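Local coordinates for peptidyl tryptophan dihydroxylase (Pseudomonas putida, PDB 7CTQ), which probably uses FAD to dihydroxylate a peptidyl tryptophan, a step essential for making the tryptophylquinone cofactor of quinohemoprotein amine dehydrogenase, at residues R152-S160 with W337-D345. Sequence-based numbering, arbitrary orientation.
Sequences RLRGPETVS and WARRQGWPD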
loop_
_atom_site.group_PDB
_atom_site.type_symbol
_atom_site.label_atom_id
_atom_site.label_comp_id
_atom_site.label_asym_id
_atom_site.label_seq_id
_atom_site.Cartn_x
_atom_site.Cartn_y
_atom_site.Cartn_z
ATOM N N ARG A 152 2.108 -15.421 -0.939
ATOM C CA ARG A 152 0.752 -15.925 -0.731
ATOM C C ARG A 152 -0.080 -15.808 -2.002
ATOM O O ARG A 152 -0.830 -16.726 -2.343
ATOM C CB ARG A 152 0.084 -15.170 0.407
ATOM C CG ARG A 152 -1.290 -15.675 0.759
ATOM C CD ARG A 152 -1.479 -15.651 2.264
ATOM N NE ARG A 152 -2.719 -16.312 2.689
ATOM C CZ ARG A 152 -2.819 -17.595 3.029
ATOM N NH1 ARG A 152 -1.755 -18.391 3.005
ATOM N NH2 ARG A 152 -3.995 -18.084 3.394
ATOM N N LEU A 153 0.034 -14.684 -2.707
ATOM C CA LEU A 153 -0.582 -14.500 -4.015
ATOM C C LEU A 153 0.358 -13.699 -4.897
ATOM O O LEU A 153 1.106 -12.845 -4.410
ATOM C CB LEU A 153 -1.908 -13.747 -3.930
ATOM C CG LEU A 153 -3.033 -14.511 -3.263
ATOM C CD1 LEU A 153 -4.134 -13.530 -2.902
ATOM C CD2 LEU A 153 -3.519 -15.596 -4.215
ATOM N N ARG A 154 0.280 -13.954 -6.199
ATOM C CA ARG A 154 1.112 -13.267 -7.177
ATOM C C ARG A 154 0.284 -13.071 -8.431
ATOM O O ARG A 154 -0.266 -14.037 -8.965
ATOM C CB ARG A 154 2.382 -14.058 -7.487
ATOM C CG ARG A 154 3.442 -13.222 -8.180
ATOM C CD ARG A 154 4.759 -13.962 -8.348
ATOM N NE ARG A 154 5.732 -13.061 -8.958
ATOM C CZ ARG A 154 6.632 -12.358 -8.282
ATOM N NH1 ARG A 154 7.456 -11.543 -8.936
ATOM N NH2 ARG A 154 6.731 -12.489 -6.967
ATOM N N GLY A 155 0.159 -11.825 -8.873
ATOM C CA GLY A 155 -0.611 -11.531 -10.056
ATOM C C GLY A 155 0.214 -11.675 -11.315
ATOM O O GLY A 155 1.367 -12.116 -11.282
ATOM N N PRO A 156 -0.366 -11.293 -12.451
ATOM C CA PRO A 156 0.364 -11.348 -13.725
ATOM C C PRO A 156 1.701 -10.646 -13.601
ATOM O O PRO A 156 1.769 -9.512 -13.135
ATOM C CB PRO A 156 -0.562 -10.610 -14.698
ATOM C CG PRO A 156 -1.911 -10.624 -14.041
ATOM C CD PRO A 156 -1.658 -10.600 -12.571
ATOM N N GLU A 157 2.772 -11.347 -13.995
ATOM C CA GLU A 157 4.120 -10.805 -13.880
ATOM C C GLU A 157 4.241 -9.513 -14.681
ATOM O O GLU A 157 3.913 -9.472 -15.870
ATOM C CB GLU A 157 5.150 -11.823 -14.364
ATOM C CG GLU A 157 6.522 -11.597 -13.751
ATOM C CD GLU A 157 6.512 -11.779 -12.240
ATOM O OE1 GLU A 157 5.761 -12.655 -11.735
ATOM O OE2 GLU A 157 7.237 -11.026 -11.554
ATOM N N THR A 158 4.706 -8.455 -14.021
ATOM C CA THR A 158 4.637 -7.113 -14.584
ATOM C C THR A 158 5.952 -6.382 -14.341
ATOM O O THR A 158 6.530 -6.474 -13.255
ATOM C CB THR A 158 3.469 -6.331 -13.953
ATOM O OG1 THR A 158 2.264 -7.104 -14.068
ATOM C CG2 THR A 158 3.255 -5.020 -14.655
ATOM N N VAL A 159 6.414 -5.646 -15.348
ATOM C CA VAL A 159 7.653 -4.882 -15.253
ATOM C C VAL A 159 7.371 -3.438 -15.646
ATOM O O VAL A 159 6.618 -3.165 -16.589
ATOM C CB VAL A 159 8.779 -5.496 -16.121
ATOM C CG1 VAL A 159 9.987 -4.590 -16.164
ATOM C CG2 VAL A 159 9.210 -6.836 -15.561
ATOM N N SER A 160 7.950 -2.509 -14.896
ATOM C CA SER A 160 7.878 -1.098 -15.227
ATOM C C SER A 160 9.279 -0.670 -15.652
ATOM O O SER A 160 10.237 -0.846 -14.895
ATOM C CB SER A 160 7.363 -0.282 -14.036
ATOM O OG SER A 160 5.992 -0.599 -13.767
ATOM N N TRP A 337 -4.045 -6.364 -21.556
ATOM C CA TRP A 337 -5.240 -5.775 -20.969
ATOM C C TRP A 337 -6.213 -6.844 -20.482
ATOM O O TRP A 337 -6.692 -6.780 -19.345
ATOM C CB TRP A 337 -5.906 -4.859 -22.000
ATOM C CG TRP A 337 -5.075 -3.639 -22.304
ATOM C CD1 TRP A 337 -4.177 -3.481 -23.330
ATOM C CD2 TRP A 337 -5.054 -2.420 -21.563
ATOM N NE1 TRP A 337 -3.611 -2.228 -23.275
ATOM C CE2 TRP A 337 -4.129 -1.557 -22.197
ATOM C CE3 TRP A 337 -5.728 -1.967 -20.424
ATOM C CZ2 TRP A 337 -3.863 -0.273 -21.724
ATOM C CZ3 TRP A 337 -5.471 -0.684 -19.963
ATOM C CH2 TRP A 337 -4.544 0.146 -20.608
ATOM N N ALA A 338 -6.505 -7.834 -21.331
ATOM C CA ALA A 338 -7.410 -8.922 -20.957
ATOM C C ALA A 338 -6.947 -9.617 -19.684
ATOM O O ALA A 338 -7.748 -9.878 -18.780
ATOM C CB ALA A 338 -7.518 -9.928 -22.101
ATOM N N ARG A 339 -5.653 -9.916 -19.588
ATOM C CA ARG A 339 -5.133 -10.543 -18.378
ATOM C C ARG A 339 -5.346 -9.649 -17.156
ATOM O O ARG A 339 -5.664 -10.140 -16.066
ATOM C CB ARG A 339 -3.653 -10.877 -18.573
ATOM C CG ARG A 339 -2.906 -11.312 -17.322
ATOM C CD ARG A 339 -2.926 -12.829 -17.125
ATOM N NE ARG A 339 -1.815 -13.514 -17.785
ATOM C CZ ARG A 339 -0.704 -13.920 -17.175
ATOM N NH1 ARG A 339 0.243 -14.539 -17.865
ATOM N NH2 ARG A 339 -0.533 -13.710 -15.880
ATOM N N ARG A 340 -5.209 -8.330 -17.321
ATOM C CA ARG A 340 -5.311 -7.425 -16.182
ATOM C C ARG A 340 -6.735 -6.974 -15.872
ATOM O O ARG A 340 -7.010 -6.555 -14.740
ATOM C CB ARG A 340 -4.394 -6.222 -16.415
ATOM C CG ARG A 340 -2.969 -6.593 -16.041
ATOM C CD ARG A 340 -1.874 -5.814 -16.757
ATOM N NE ARG A 340 -0.600 -6.410 -16.375
ATOM C CZ ARG A 340 -0.028 -7.424 -17.015
ATOM N NH1 ARG A 340 -0.600 -7.923 -18.106
ATOM N NH2 ARG A 340 1.120 -7.926 -16.570
ATOM N N GLN A 341 -7.651 -7.090 -16.819
ATOM C CA GLN A 341 -9.036 -6.736 -16.566
ATOM C C GLN A 341 -9.810 -7.838 -15.847
ATOM O O GLN A 341 -10.938 -7.593 -15.396
ATOM C CB GLN A 341 -9.705 -6.371 -17.893
ATOM C CG GLN A 341 -9.175 -5.048 -18.459
ATOM C CD GLN A 341 -9.530 -4.840 -19.925
ATOM O OE1 GLN A 341 -9.780 -5.798 -20.649
ATOM N NE2 GLN A 341 -9.529 -3.583 -20.370
ATOM N N GLY A 342 -9.233 -9.030 -15.716
ATOM C CA GLY A 342 -9.896 -10.122 -15.030
ATOM C C GLY A 342 -9.159 -10.585 -13.787
ATOM O O GLY A 342 -9.518 -11.605 -13.190
ATOM N N TRP A 343 -8.127 -9.839 -13.381
ATOM C CA TRP A 343 -7.350 -10.221 -12.211
ATOM C C TRP A 343 -7.612 -9.249 -11.061
ATOM O O TRP A 343 -7.700 -8.039 -11.294
ATOM C CB TRP A 343 -5.842 -10.246 -12.523
ATOM C CG TRP A 343 -5.092 -10.868 -11.403
ATOM C CD1 TRP A 343 -4.867 -12.211 -11.205
ATOM C CD2 TRP A 343 -4.545 -10.195 -10.271
ATOM N NE1 TRP A 343 -4.181 -12.400 -10.025
ATOM C CE2 TRP A 343 -3.972 -11.183 -9.433
ATOM C CE3 TRP A 343 -4.451 -8.850 -9.893
ATOM C CZ2 TRP A 343 -3.334 -10.864 -8.239
ATOM C CZ3 TRP A 343 -3.804 -8.539 -8.714
ATOM C CH2 TRP A 343 -3.255 -9.544 -7.901
ATOM N N PRO A 344 -7.723 -9.729 -9.801
ATOM C CA PRO A 344 -7.571 -11.105 -9.296
ATOM C C PRO A 344 -8.759 -12.022 -9.607
ATOM O O PRO A 344 -8.597 -13.244 -9.672
ATOM C CB PRO A 344 -7.422 -10.898 -7.783
ATOM C CG PRO A 344 -8.188 -9.645 -7.504
ATOM C CD PRO A 344 -7.958 -8.770 -8.704
ATOM N N ASP A 345 -9.930 -11.430 -9.813
ATOM C CA ASP A 345 -11.155 -12.165 -10.131
ATOM C C ASP A 345 -12.142 -11.155 -10.717
ATOM O O ASP A 345 -11.761 -10.023 -11.035
ATOM C CB ASP A 345 -11.707 -12.860 -8.877
ATOM C CG ASP A 345 -11.737 -11.930 -7.673
ATOM O OD1 ASP A 345 -12.193 -10.774 -7.830
ATOM O OD2 ASP A 345 -11.301 -12.342 -6.577
HETATM O O HOH W 1 2.339 -14.004 -15.467
HETATM O O HOH W 2 -0.059 -5.870 -13.597
#
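The link that carries the chain from strand 153-154 of a small three-stranded sheet into strand 158-166 of the large mixed sheet lies against the end of helix 335-341, with P156 held by W343, R339 and R340. P156 CD sits over one face of the W343 indole in a CH-pi contact, 3.6 Å from the centroid of the five-membered ring and 10° off its normal. On the same face, toward the rim, G155 CA packs 3.3 Å from W343 CZ2; a side chain at G155 would collide with this ring. The opposite face is covered by P344 CB, at the cis peptide bond that follows, so the indole is layered between two prolines. With CG anti to the backbone N (chi1 -170°), the indole reaches out from the loop after the helix to lie flat against G155 and P156. Replacing W343 by alanine is likely to leave the P156 ring without its aromatic face and open a gap beside G155. R339 slides past the CB-CG edge of P156, its CG 3.5 Å from P156 CG; in the conformer considered here, one of two, its NH2 and E157 N both donate to one water, a link that is therefore doubtful. The extended side chain of R340 comes in from the helix and presents the edge of its guanidinium to T158: NH2 donates to T158 OG1 at 2.9 Å, nearly straight (170°) and in the guanidinium plane, while P156 CB lies over one face. T158 OG1 also donates to P156 O (2.6 Å) and accepts from a water bound by R340 NE, which fixes its rotation. R340 NH1 makes a salt bridge with D201 of the neighbouring strand 193-201; two residues on from T158, S160 touches FAD.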